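Local coordinates for hemolysin activator protein CdiB (Acinetobacter baumannii ACICU, PDB 6WIL), which probably exports its CdiA toxin partner across the outer membrane as the TpsB-type transporter of a contact-dependent growth inhibition system, at residues 30-35 with 323-328; 327-332 with 365-370; 374-379 with 421-426; 491-496 with 523-528. All blocks are in the same frame, centred on the assembly; numbering follows the deposited sequence.

All four contacts reach the 16-stranded antiparallel barrel, near the ends of its strands on the periplasmic side, and follow the chain order in which their later segments occur. Contact 1 brings the linker after helix 8-27 onto the turn closing strands 308-326 and 329-346. Contact 2 shares G327 and Q328 with it, its centre about 7 Å away, and continues into strands 329-346 and 349-371. Contact 3, on the next two strands, is about 10 Å from contact 2 between centres and joined to it by backbone bonds between strands 349-371 and 374-386. Contact 4 lies apart, about 22 Å from contact 3 between centres. The linker thus meets one sector of the barrel wall, while contact 4 belongs to another.

Contact 1. Residues 30-35 with 323-328; sequences AQQTPY and ISRSGQ
Y35 lays one face of its ring over the backbone of G327, whose CA stands 3.5 Å from the ring centroid and only 14° off the ring normal, a CH-pi contact. The ring reaches this place because its CG lies between the backbone N and the carbonyl carbon (chi1 59°), which folds it back over the turn. The main chain of Y35 joins in: its N donates to G327 O at 3.0 Å, approaching from above the carbonyl plane. The same oxygen is touched from the linker by P34, with P34 CA 3.0 Å from G327 O in a CA-H...O contact. The next residue, Q328, brings its CG to within 3.2 Å of Y35 O. Within the turn, S326 OG accepts from Q328 N, forming an ST turn. R325 meets Q32 more loosely, with Q32 CB at the edge of the guanidinium and 3.9 Å from R325 NH2. The polar ends turn to helix 171-181, where Y35 OH bonds to D175 and R325 pairs with E179. The arrangement fits a TpsB transporter, in which the linker between the N-terminal helix and the first POTRA domain passes the periplasmic rim of the barrel.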
loop_
_atom_site.group_PDB
_atom_site.type_symbol
_atom_site.label_atom_id
_atom_site.label_comp_id
_atom_site.label_asym_id
_atom_site.label_seq_id
_atom_site.Cartn_x
_atom_site.Cartn_y
_atom_site.Cartn_z
ATOM N N ALA A 30 2.425 -8.405 -4.584
ATOM C CA ALA A 30 3.702 -8.757 -3.977
ATOM C C ALA A 30 4.731 -7.648 -4.177
ATOM O O ALA A 30 4.896 -7.129 -5.283
ATOM C CB ALA A 30 4.219 -10.068 -4.569
ATOM N N GLN A 31 5.427 -7.294 -3.101
ATOM C CA GLN A 31 6.493 -6.304 -3.143
ATOM C C GLN A 31 7.853 -6.987 -3.161
ATOM O O GLN A 31 7.984 -8.179 -2.870
ATOM C CB GLN A 31 6.408 -5.354 -1.946
ATOM C CG GLN A 31 5.084 -4.631 -1.838
ATOM C CD GLN A 31 4.644 -4.043 -3.164
ATOM O OE1 GLN A 31 5.211 -3.059 -3.642
ATOM N NE2 GLN A 31 3.632 -4.652 -3.772
ATOM N N GLN A 32 8.872 -6.208 -3.516
ATOM C CA GLN A 32 10.244 -6.693 -3.459
ATOM C C GLN A 32 10.683 -6.838 -2.007
ATOM O O GLN A 32 10.373 -5.995 -1.160
ATOM C CB GLN A 32 11.173 -5.740 -4.216
ATOM C CG GLN A 32 12.636 -5.756 -3.777
ATOM C CD GLN A 32 13.421 -6.923 -4.345
ATOM O OE1 GLN A 32 12.946 -7.636 -5.226
ATOM N NE2 GLN A 32 14.634 -7.122 -3.841
ATOM N N THR A 33 11.388 -7.927 -1.721
ATOM C CA THR A 33 11.856 -8.179 -0.368
ATOM C C THR A 33 12.824 -7.078 0.062
ATOM O O THR A 33 13.680 -6.662 -0.728
ATOM C CB THR A 33 12.539 -9.547 -0.296
ATOM O OG1 THR A 33 11.643 -10.553 -0.785
ATOM C CG2 THR A 33 12.938 -9.886 1.134
ATOM N N PRO A 34 12.703 -6.566 1.286
ATOM C CA PRO A 34 13.620 -5.513 1.734
ATOM C C PRO A 34 15.060 -5.998 1.827
ATOM O O PRO A 34 15.333 -7.188 2.008
ATOM C CB PRO A 34 13.072 -5.125 3.115
ATOM C CG PRO A 34 12.176 -6.253 3.519
ATOM C CD PRO A 34 11.610 -6.792 2.247
ATOM N N TYR A 35 15.987 -5.048 1.695
ATOM C CA TYR A 35 17.418 -5.330 1.740
ATOM C C TYR A 35 18.162 -4.033 2.033
ATOM O O TYR A 35 17.578 -2.947 2.032
ATOM C CB TYR A 35 17.907 -5.957 0.427
ATOM C CG TYR A 35 17.663 -5.092 -0.791
ATOM C CD1 TYR A 35 18.599 -4.147 -1.198
ATOM C CD2 TYR A 35 16.495 -5.216 -1.533
ATOM C CE1 TYR A 35 18.379 -3.351 -2.307
ATOM C CE2 TYR A 35 16.266 -4.425 -2.645
ATOM C CZ TYR A 35 17.210 -3.495 -3.027
ATOM O OH TYR A 35 16.983 -2.705 -4.129
ATOM N N ILE A 323 7.557 7.738 -6.832
ATOM C CA ILE A 323 8.434 8.895 -6.961
ATOM C C ILE A 323 9.794 8.600 -6.335
ATOM O O ILE A 323 10.807 9.191 -6.726
ATOM C CB ILE A 323 7.790 10.143 -6.329
ATOM C CG1 ILE A 323 7.407 9.874 -4.877
ATOM C CG2 ILE A 323 6.566 10.580 -7.117
ATOM C CD1 ILE A 323 6.750 11.052 -4.204
ATOM N N SER A 324 9.828 7.682 -5.369
ATOM C CA SER A 324 11.061 7.341 -4.673
ATOM C C SER A 324 10.949 5.939 -4.095
ATOM O O SER A 324 9.914 5.579 -3.528
ATOM C CB SER A 324 11.363 8.342 -3.553
ATOM O OG SER A 324 12.157 7.749 -2.539
ATOM N N ARG A 325 12.023 5.162 -4.222
ATOM C CA ARG A 325 12.043 3.823 -3.652
ATOM C C ARG A 325 13.479 3.415 -3.358
ATOM O O ARG A 325 14.434 3.998 -3.875
ATOM C CB ARG A 325 11.386 2.801 -4.584
ATOM C CG ARG A 325 12.169 2.503 -5.845
ATOM C CD ARG A 325 11.537 1.335 -6.571
ATOM N NE ARG A 325 11.628 0.113 -5.777
ATOM C CZ ARG A 325 10.683 -0.818 -5.723
ATOM N NH1 ARG A 325 9.556 -0.665 -6.408
ATOM N NH2 ARG A 325 10.859 -1.895 -4.972
ATOM N N SER A 326 13.610 2.394 -2.521
ATOM C CA SER A 326 14.900 1.789 -2.221
ATOM C C SER A 326 14.644 0.391 -1.683
ATOM O O SER A 326 13.506 -0.091 -1.660
ATOM C CB SER A 326 15.692 2.619 -1.208
ATOM O OG SER A 326 15.314 2.271 0.114
ATOM N N GLY A 327 15.716 -0.252 -1.221
ATOM C CA GLY A 327 15.582 -1.556 -0.603
ATOM C C GLY A 327 14.760 -1.550 0.669
ATOM O O GLY A 327 14.305 -2.610 1.103
ATOM N N GLN A 328 14.548 -0.377 1.275
ATOM C CA GLN A 328 13.818 -0.300 2.533
ATOM C C GLN A 328 12.625 0.650 2.495
ATOM O O GLN A 328 11.986 0.854 3.536
ATOM C CB GLN A 328 14.759 0.111 3.671
ATOM C CG GLN A 328 16.013 -0.734 3.759
ATOM C CD GLN A 328 16.540 -0.849 5.170
ATOM O OE1 GLN A 328 16.143 -1.740 5.922
ATOM N NE2 GLN A 328 17.441 0.053 5.540
#

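Contact 2. Residues 327-332 with 365-370; sequences GQHKTS and VQHRQY
The antiparallel hairpin of strands 329-346 and 349-371 begins its ladder here, with K330 facing R368 and S332 facing Q366 as hydrogen-bonded pairs, and H329 facing Q369 and T331 facing H367 as non-hydrogen-bonded ones. The two segments run almost exactly antiparallel (178°). Their backbone bonds are short throughout, and the run ends at the open end of the hairpin, beside the turn that leads in from strand 308-326, where Y370 N donates to Q328 O at 2.7 Å and the edge of the Y370 ring comes up against that peptide. On the face carrying T331 and H367, the imidazole is held through both nitrogens. T331 OG1 and H367 ND1 share a hydrogen bond of 2.7 Å at the ring edge, and H367 NE2 donates to Q369 OE1 at 2.9 Å, the acceptor lying 2° from the ring plane; together these fix the rotation of the ring. H367 has CG opposite its backbone N (chi1 179°), and its ring comes rim to rim with that of H329, CE1 of H367 being 3.8 Å from H329 CD2. H329 is itself tied back to S324. The opposite face looks into the barrel of this outer-membrane transporter. There K330 and R368 lie side by side, with K330 CD 3.9 Å from R368 NH1; K330 NZ forms a salt bridge with E179, and Q31 OE1 accepts from it and, weakly, from R368 NH1, which would temper the proximity of the two charges. Further along this face, Q366 NE2 donates weakly to S332 OG at 3.3 Å, while Q366 CG packs against the same hydroxyl.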
loop_
_atom_site.group_PDB
_atom_site.type_symbol
_atom_site.label_atom_id
_atom_site.label_comp_id
_atom_site.label_asym_id
_atom_site.label_seq_id
_atom_site.Cartn_x
_atom_site.Cartn_y
_atom_site.Cartn_z
ATOM N N GLY A 327 15.716 -0.252 -1.221
ATOM C CA GLY A 327 15.582 -1.556 -0.603
ATOM C C GLY A 327 14.760 -1.550 0.669
ATOM O O GLY A 327 14.305 -2.610 1.103
ATOM N N GLN A 328 14.548 -0.377 1.275
ATOM C CA GLN A 328 13.818 -0.300 2.533
ATOM C C GLN A 328 12.625 0.650 2.495
ATOM O O GLN A 328 11.986 0.854 3.536
ATOM C CB GLN A 328 14.759 0.111 3.671
ATOM C CG GLN A 328 16.013 -0.734 3.759
ATOM C CD GLN A 328 16.540 -0.849 5.170
ATOM O OE1 GLN A 328 16.143 -1.740 5.922
ATOM N NE2 GLN A 328 17.441 0.053 5.540
ATOM N N HIS A 329 12.296 1.235 1.345
ATOM C CA HIS A 329 11.159 2.144 1.322
ATOM C C HIS A 329 10.591 2.242 -0.086
ATOM O O HIS A 329 11.272 1.967 -1.077
ATOM C CB HIS A 329 11.542 3.532 1.850
ATOM C CG HIS A 329 12.032 4.475 0.793
ATOM N ND1 HIS A 329 13.331 4.469 0.334
ATOM C CD2 HIS A 329 11.400 5.466 0.123
ATOM C CE1 HIS A 329 13.475 5.411 -0.583
ATOM N NE2 HIS A 329 12.318 6.031 -0.728
ATOM N N LYS A 330 9.323 2.650 -0.151
ATOM C CA LYS A 330 8.626 2.893 -1.408
ATOM C C LYS A 330 7.634 4.026 -1.192
ATOM O O LYS A 330 6.807 3.956 -0.280
ATOM C CB LYS A 330 7.911 1.627 -1.892
ATOM C CG LYS A 330 7.240 1.750 -3.244
ATOM C CD LYS A 330 6.894 0.370 -3.790
ATOM C CE LYS A 330 5.930 0.455 -4.959
ATOM N NZ LYS A 330 5.653 -0.883 -5.547
ATOM N N THR A 331 7.726 5.067 -2.021
ATOM C CA THR A 331 6.899 6.259 -1.895
ATOM C C THR A 331 6.240 6.568 -3.230
ATOM O O THR A 331 6.887 6.499 -4.280
ATOM C CB THR A 331 7.726 7.477 -1.440
ATOM O OG1 THR A 331 8.380 7.185 -0.199
ATOM C CG2 THR A 331 6.833 8.700 -1.260
ATOM N N SER A 332 4.959 6.928 -3.189
ATOM C CA SER A 332 4.240 7.236 -4.415
ATOM C C SER A 332 3.206 8.322 -4.152
ATOM O O SER A 332 2.709 8.473 -3.033
ATOM C CB SER A 332 3.572 5.981 -4.993
ATOM O OG SER A 332 2.961 5.213 -3.973
ATOM N N VAL A 365 -0.525 10.919 -1.067
ATOM C CA VAL A 365 0.805 10.329 -1.084
ATOM C C VAL A 365 0.795 9.145 -0.132
ATOM O O VAL A 365 0.179 9.200 0.938
ATOM C CB VAL A 365 1.890 11.356 -0.691
ATOM C CG1 VAL A 365 1.514 12.057 0.606
ATOM C CG2 VAL A 365 3.255 10.685 -0.559
ATOM N N GLN A 366 1.446 8.060 -0.533
ATOM C CA GLN A 366 1.577 6.895 0.320
ATOM C C GLN A 366 3.041 6.493 0.398
ATOM O O GLN A 366 3.820 6.717 -0.533
ATOM C CB GLN A 366 0.711 5.726 -0.176
ATOM C CG GLN A 366 0.774 5.481 -1.669
ATOM C CD GLN A 366 -0.227 4.434 -2.128
ATOM O OE1 GLN A 366 -1.146 4.071 -1.392
ATOM N NE2 GLN A 366 -0.051 3.945 -3.351
ATOM N N HIS A 367 3.402 5.907 1.533
ATOM C CA HIS A 367 4.770 5.541 1.846
ATOM C C HIS A 367 4.757 4.191 2.541
ATOM O O HIS A 367 3.850 3.897 3.324
ATOM C CB HIS A 367 5.433 6.593 2.747
ATOM C CG HIS A 367 6.842 6.267 3.131
ATOM N ND1 HIS A 367 7.925 6.638 2.365
ATOM C CD2 HIS A 367 7.345 5.608 4.202
ATOM C CE1 HIS A 367 9.036 6.221 2.946
ATOM N NE2 HIS A 367 8.712 5.589 4.060
ATOM N N ARG A 368 5.753 3.369 2.234
ATOM C CA ARG A 368 5.987 2.123 2.944
ATOM C C ARG A 368 7.455 2.085 3.338
ATOM O O ARG A 368 8.322 2.492 2.560
ATOM C CB ARG A 368 5.613 0.899 2.090
ATOM C CG ARG A 368 5.377 -0.359 2.914
ATOM C CD ARG A 368 5.156 -1.600 2.061
ATOM N NE ARG A 368 4.037 -1.465 1.135
ATOM C CZ ARG A 368 4.166 -1.404 -0.186
ATOM N NH1 ARG A 368 5.369 -1.474 -0.738
ATOM N NH2 ARG A 368 3.092 -1.281 -0.955
ATOM N N GLN A 369 7.732 1.622 4.555
ATOM C CA GLN A 369 9.082 1.644 5.098
ATOM C C GLN A 369 9.367 0.328 5.804
ATOM O O GLN A 369 8.521 -0.185 6.543
ATOM C CB GLN A 369 9.272 2.815 6.075
ATOM C CG GLN A 369 10.664 2.907 6.692
ATOM C CD GLN A 369 11.618 3.753 5.871
ATOM O OE1 GLN A 369 11.239 4.800 5.343
ATOM N NE2 GLN A 369 12.863 3.304 5.763
ATOM N N TYR A 370 10.562 -0.211 5.573
ATOM C CA TYR A 370 10.998 -1.457 6.187
ATOM C C TYR A 370 12.187 -1.197 7.099
ATOM O O TYR A 370 13.092 -0.431 6.754
ATOM C CB TYR A 370 11.395 -2.498 5.135
ATOM C CG TYR A 370 10.342 -2.769 4.091
ATOM C CD1 TYR A 370 9.317 -3.674 4.329
ATOM C CD2 TYR A 370 10.380 -2.129 2.860
ATOM C CE1 TYR A 370 8.351 -3.926 3.372
ATOM C CE2 TYR A 370 9.423 -2.376 1.897
ATOM C CZ TYR A 370 8.411 -3.273 2.158
ATOM O OH TYR A 370 7.458 -3.518 1.198
#

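Contact 3. Residues 374-379 with 421-426; sequences AVLDGS and LRYTTP
D377 and R422 form a salt bridge across the strands, in which a single carboxylate oxygen takes two of the arginine's three nitrogens, NE and NH2. D377 OD1 accepts from R422 NE at 3.1 Å through its syn lone pair, and from R422 NH2 at 3.3 Å from above the carboxylate plane. Seen from the arginine, OD1 lies in the guanidinium plane at its edge, and the two flat groups stand 80° apart. The bend of the arginine chain at chi3 (-57°) turns NE and NH2 onto the acid and lets NH1 reach D27 of helix 8-27, so that R422 bridges two acids. This places the pair on the lumenal face of the barrel wall, next to the N-terminal helix that in TpsB proteins plugs the pore. Main-chain bonds give the sheet its antiparallel pairing: V375 and T424 exchange two, D377 and R422 two more, the shortest being R422 N to D377 O at 2.7 Å. Apolar packing occupies the other face. L376 extends away from its backbone N (chi1 175°) and sets CD1 between L421 CD2, at 3.8 Å, and Y423 CD1, at 3.9 Å. The same methyl also touches R422 O. Further along, the phenol of Y423 runs beside A374, its OH 3.7 Å from A374 CB. At the other end G378 faces L421 as a non-hydrogen-bonded pair, their CA atoms 4.1 Å apart.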
loop_
_atom_site.group_PDB
_atom_site.type_symbol
_atom_site.label_atom_id
_atom_site.label_comp_id
_atom_site.label_asym_id
_atom_site.label_seq_id
_atom_site.Cartn_x
_atom_site.Cartn_y
_atom_site.Cartn_z
ATOM N N ALA A 374 10.151 -5.363 10.455
ATOM C CA ALA A 374 9.020 -4.488 10.720
ATOM C C ALA A 374 8.626 -3.737 9.456
ATOM O O ALA A 374 9.483 -3.344 8.657
ATOM C CB ALA A 374 9.349 -3.498 11.837
ATOM N N VAL A 375 7.323 -3.545 9.279
ATOM C CA VAL A 375 6.772 -2.836 8.132
ATOM C C VAL A 375 5.962 -1.655 8.648
ATOM O O VAL A 375 5.140 -1.811 9.558
ATOM C CB VAL A 375 5.900 -3.755 7.256
ATOM C CG1 VAL A 375 5.525 -3.053 5.959
ATOM C CG2 VAL A 375 6.621 -5.065 6.974
ATOM N N LEU A 376 6.201 -0.479 8.074
ATOM C CA LEU A 376 5.434 0.720 8.390
ATOM C C LEU A 376 4.928 1.322 7.090
ATOM O O LEU A 376 5.722 1.602 6.186
ATOM C CB LEU A 376 6.279 1.741 9.155
ATOM C CG LEU A 376 5.585 3.077 9.433
ATOM C CD1 LEU A 376 4.574 2.935 10.558
ATOM C CD2 LEU A 376 6.596 4.174 9.742
ATOM N N ASP A 377 3.615 1.517 6.992
ATOM C CA ASP A 377 3.043 2.103 5.791
ATOM C C ASP A 377 1.858 2.981 6.160
ATOM O O ASP A 377 1.152 2.726 7.139
ATOM C CB ASP A 377 2.614 1.031 4.784
ATOM C CG ASP A 377 1.496 0.159 5.303
ATOM O OD1 ASP A 377 0.317 0.535 5.130
ATOM O OD2 ASP A 377 1.794 -0.905 5.885
ATOM N N GLY A 378 1.648 4.016 5.359
ATOM C CA GLY A 378 0.536 4.913 5.595
ATOM C C GLY A 378 0.323 5.824 4.410
ATOM O O GLY A 378 1.083 5.815 3.437
ATOM N N SER A 379 -0.737 6.619 4.508
ATOM C CA SER A 379 -1.082 7.548 3.446
ATOM C C SER A 379 -1.745 8.772 4.055
ATOM O O SER A 379 -2.232 8.744 5.189
ATOM C CB SER A 379 -2.009 6.902 2.409
ATOM O OG SER A 379 -3.164 6.362 3.027
ATOM N N LEU A 421 -2.296 4.935 8.874
ATOM C CA LEU A 421 -1.007 4.469 9.362
ATOM C C LEU A 421 -1.154 3.031 9.823
ATOM O O LEU A 421 -2.104 2.702 10.538
ATOM C CB LEU A 421 -0.498 5.352 10.504
ATOM C CG LEU A 421 0.992 5.236 10.813
ATOM C CD1 LEU A 421 1.535 6.588 11.238
ATOM C CD2 LEU A 421 1.240 4.196 11.893
ATOM N N ARG A 422 -0.219 2.181 9.406
ATOM C CA ARG A 422 -0.194 0.794 9.844
ATOM C C ARG A 422 1.232 0.410 10.203
ATOM O O ARG A 422 2.186 0.855 9.558
ATOM C CB ARG A 422 -0.745 -0.150 8.768
ATOM C CG ARG A 422 -2.216 0.071 8.449
ATOM C CD ARG A 422 -2.752 -1.035 7.561
ATOM N NE ARG A 422 -1.985 -1.153 6.325
ATOM C CZ ARG A 422 -2.145 -2.128 5.435
ATOM N NH1 ARG A 422 -3.046 -3.078 5.643
ATOM N NH2 ARG A 422 -1.399 -2.154 4.337
ATOM N N TYR A 423 1.369 -0.412 11.241
ATOM C CA TYR A 423 2.676 -0.875 11.692
ATOM C C TYR A 423 2.583 -2.336 12.101
ATOM O O TYR A 423 1.649 -2.730 12.808
ATOM C CB TYR A 423 3.190 -0.027 12.860
ATOM C CG TYR A 423 4.546 -0.446 13.379
ATOM C CD1 TYR A 423 5.705 -0.141 12.678
ATOM C CD2 TYR A 423 4.670 -1.138 14.577
ATOM C CE1 TYR A 423 6.945 -0.516 13.151
ATOM C CE2 TYR A 423 5.909 -1.519 15.058
ATOM C CZ TYR A 423 7.042 -1.205 14.342
ATOM O OH TYR A 423 8.280 -1.579 14.811
ATOM N N THR A 424 3.556 -3.131 11.659
ATOM C CA THR A 424 3.623 -4.555 11.949
ATOM C C THR A 424 5.056 -4.917 12.299
ATOM O O THR A 424 5.994 -4.460 11.640
ATOM C CB THR A 424 3.149 -5.393 10.747
ATOM O OG1 THR A 424 1.721 -5.370 10.678
ATOM C CG2 THR A 424 3.619 -6.834 10.856
ATOM N N THR A 425 5.226 -5.727 13.340
ATOM C CA THR A 425 6.538 -6.268 13.658
ATOM C C THR A 425 6.369 -7.579 14.401
ATOM O O THR A 425 5.393 -7.752 15.144
ATOM C CB THR A 425 7.380 -5.296 14.502
ATOM O OG1 THR A 425 8.690 -5.847 14.697
ATOM C CG2 THR A 425 6.734 -5.054 15.855
ATOM N N PRO A 426 7.271 -8.533 14.195
ATOM C CA PRO A 426 7.336 -9.693 15.082
ATOM C C PRO A 426 8.131 -9.368 16.337
ATOM O O PRO A 426 8.918 -8.422 16.383
ATOM C CB PRO A 426 8.056 -10.744 14.230
ATOM C CG PRO A 426 8.933 -9.938 13.335
ATOM C CD PRO A 426 8.167 -8.671 13.034
#

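Contact 4. Residues 491-496 with 523-528; sequences PNTQFY and LRTYQN
R524 lies flat on Y496 in a cation-pi stack within the beta hairpin of strands 493-505 and 515-526, part of the barrel wall near the periplasmic end. R524 CZ is 3.7 Å from the centroid of the Y496 ring, and the two planes are inclined by 19°. NH2 sits over the middle of the ring, whereas NE lies nearer the rim, 3.3 Å from Y496 CE2. The conformations of both residues contribute: Y496 places CG between its backbone N and carbonyl carbon (chi1 70°), and R524, extended from CG to NE, stretches across the ring face. Ionic and polar partners at the ends are E483 for R524 NH2 and D533 for Y496 OH, which together fix the position of the stack. Q494 meets the guanidinium at its edge, not its face: its chain is extended beyond CG, and OE1, in the guanidinium plane, takes a weak bond from R524 NH1 at 3.3 Å. Backbone bonds run both ways between Q494 and R524, holding the two strands in register. On the other face T493 and T525 lie alongside, pointing the same way, with T493 CG2 3.7 Å from T525 CB. F495 and L523 are next along, F495 CD1 resting on L523 CB at 4.0 Å. At the open end of the hairpin, N492 O accepts from Y526 N and, weakly, from T525 OG1. The neighbouring hydroxyl, T493 OG1, instead turns back to P491 O, donating to it at 2.8 Å from above the carbonyl plane.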
loop_
_atom_site.group_PDB
_atom_site.type_symbol
_atom_site.label_atom_id
_atom_site.label_comp_id
_atom_site.label_asym_id
_atom_site.label_seq_id
_atom_site.Cartn_x
_atom_site.Cartn_y
_atom_site.Cartn_z
ATOM N N PRO A 491 -0.004 -26.347 14.567
ATOM C CA PRO A 491 0.507 -25.601 13.410
ATOM C C PRO A 491 -0.576 -24.796 12.705
ATOM O O PRO A 491 -1.767 -25.111 12.775
ATOM C CB PRO A 491 1.062 -26.701 12.495
ATOM C CG PRO A 491 0.343 -27.943 12.918
ATOM C CD PRO A 491 0.187 -27.797 14.405
ATOM N N ASN A 492 -0.135 -23.729 12.029
ATOM C CA ASN A 492 -0.991 -22.877 11.196
ATOM C C ASN A 492 -2.158 -22.279 11.979
ATOM O O ASN A 492 -3.246 -22.075 11.436
ATOM C CB ASN A 492 -1.498 -23.640 9.970
ATOM C CG ASN A 492 -0.434 -23.799 8.908
ATOM O OD1 ASN A 492 0.136 -22.817 8.431
ATOM N ND2 ASN A 492 -0.149 -25.042 8.540
ATOM N N THR A 493 -1.933 -21.981 13.255
ATOM C CA THR A 493 -2.946 -21.404 14.125
ATOM C C THR A 493 -2.311 -20.297 14.950
ATOM O O THR A 493 -1.097 -20.278 15.164
ATOM C CB THR A 493 -3.557 -22.459 15.057
ATOM O OG1 THR A 493 -3.658 -23.708 14.364
ATOM C CG2 THR A 493 -4.941 -22.034 15.522
ATOM N N GLN A 494 -3.143 -19.369 15.418
ATOM C CA GLN A 494 -2.643 -18.302 16.270
ATOM C C GLN A 494 -3.789 -17.703 17.075
ATOM O O GLN A 494 -4.904 -17.552 16.568
ATOM C CB GLN A 494 -1.931 -17.214 15.450
ATOM C CG GLN A 494 -2.716 -16.668 14.269
ATOM C CD GLN A 494 -2.046 -15.459 13.634
ATOM O OE1 GLN A 494 -2.695 -14.448 13.358
ATOM N NE2 GLN A 494 -0.740 -15.556 13.403
ATOM N N PHE A 495 -3.505 -17.390 18.339
ATOM C CA PHE A 495 -4.411 -16.635 19.192
ATOM C C PHE A 495 -4.088 -15.152 19.088
ATOM O O PHE A 495 -2.949 -14.769 18.810
ATOM C CB PHE A 495 -4.294 -17.074 20.654
ATOM C CG PHE A 495 -4.373 -18.559 20.857
ATOM C CD1 PHE A 495 -5.572 -19.230 20.690
ATOM C CD2 PHE A 495 -3.252 -19.281 21.233
ATOM C CE1 PHE A 495 -5.650 -20.596 20.881
ATOM C CE2 PHE A 495 -3.323 -20.648 21.427
ATOM C CZ PHE A 495 -4.525 -21.307 21.251
ATOM N N TYR A 496 -5.095 -14.313 19.317
ATOM C CA TYR A 496 -4.863 -12.877 19.285
ATOM C C TYR A 496 -5.774 -12.180 20.282
ATOM O O TYR A 496 -6.901 -12.618 20.533
ATOM C CB TYR A 496 -5.066 -12.290 17.879
ATOM C CG TYR A 496 -6.498 -12.263 17.383
ATOM C CD1 TYR A 496 -7.320 -11.165 17.617
ATOM C CD2 TYR A 496 -7.019 -13.324 16.654
ATOM C CE1 TYR A 496 -8.626 -11.136 17.155
ATOM C CE2 TYR A 496 -8.323 -13.303 16.189
ATOM C CZ TYR A 496 -9.120 -12.209 16.441
ATOM O OH TYR A 496 -10.413 -12.195 15.973
ATOM N N LEU A 523 -9.217 -16.310 17.872
ATOM C CA LEU A 523 -8.253 -17.216 17.264
ATOM C C LEU A 523 -8.504 -17.296 15.764
ATOM O O LEU A 523 -9.602 -17.009 15.281
ATOM C CB LEU A 523 -8.322 -18.619 17.881
ATOM C CG LEU A 523 -9.493 -19.510 17.453
ATOM C CD1 LEU A 523 -9.212 -20.954 17.828
ATOM C CD2 LEU A 523 -10.813 -19.049 18.065
ATOM N N ARG A 524 -7.464 -17.695 15.034
ATOM C CA ARG A 524 -7.513 -17.857 13.587
ATOM C C ARG A 524 -6.739 -19.108 13.201
ATOM O O ARG A 524 -5.710 -19.422 13.802
ATOM C CB ARG A 524 -6.913 -16.651 12.852
ATOM C CG ARG A 524 -7.464 -15.299 13.270
ATOM C CD ARG A 524 -6.443 -14.212 12.988
ATOM N NE ARG A 524 -6.955 -12.877 13.270
ATOM C CZ ARG A 524 -6.187 -11.834 13.564
ATOM N NH1 ARG A 524 -4.869 -11.975 13.630
ATOM N NH2 ARG A 524 -6.738 -10.652 13.804
ATOM N N THR A 525 -7.228 -19.814 12.180
ATOM C CA THR A 525 -6.574 -21.043 11.745
ATOM C C THR A 525 -6.804 -21.264 10.255
ATOM O O THR A 525 -7.814 -20.829 9.693
ATOM C CB THR A 525 -7.067 -22.257 12.547
ATOM O OG1 THR A 525 -6.360 -23.430 12.131
ATOM C CG2 THR A 525 -8.562 -22.466 12.350
ATOM N N TYR A 526 -5.850 -21.948 9.624
ATOM C CA TYR A 526 -5.885 -22.251 8.198
ATOM C C TYR A 526 -5.700 -23.752 8.019
ATOM O O TYR A 526 -4.652 -24.299 8.379
ATOM C CB TYR A 526 -4.799 -21.476 7.447
ATOM C CG TYR A 526 -4.882 -21.564 5.935
ATOM C CD1 TYR A 526 -4.278 -22.608 5.245
ATOM C CD2 TYR A 526 -5.551 -20.593 5.196
ATOM C CE1 TYR A 526 -4.348 -22.690 3.863
ATOM C CE2 TYR A 526 -5.626 -20.666 3.813
ATOM C CZ TYR A 526 -5.022 -21.716 3.154
ATOM O OH TYR A 526 -5.089 -21.795 1.781
ATOM N N GLN A 527 -6.711 -24.419 7.466
ATOM C CA GLN A 527 -6.678 -25.870 7.270
ATOM C C GLN A 527 -6.879 -26.166 5.786
ATOM O O GLN A 527 -8.010 -26.399 5.346
ATOM C CB GLN A 527 -7.739 -26.580 8.119
ATOM C CG GLN A 527 -7.823 -26.120 9.578
ATOM C CD GLN A 527 -6.792 -26.771 10.493
ATOM O OE1 GLN A 527 -5.959 -27.571 10.059
ATOM N NE2 GLN A 527 -6.845 -26.419 11.769
ATOM N N ASN A 528 -5.784 -26.152 5.025
ATOM C CA ASN A 528 -5.788 -26.630 3.644
ATOM C C ASN A 528 -6.881 -25.943 2.821
ATOM O O ASN A 528 -7.857 -26.557 2.403
ATOM C CB ASN A 528 -5.927 -28.157 3.622
ATOM C CG ASN A 528 -4.841 -28.847 4.431
ATOM O OD1 ASN A 528 -4.336 -28.313 5.416
ATOM N ND2 ASN A 528 -4.464 -30.046 3.994
#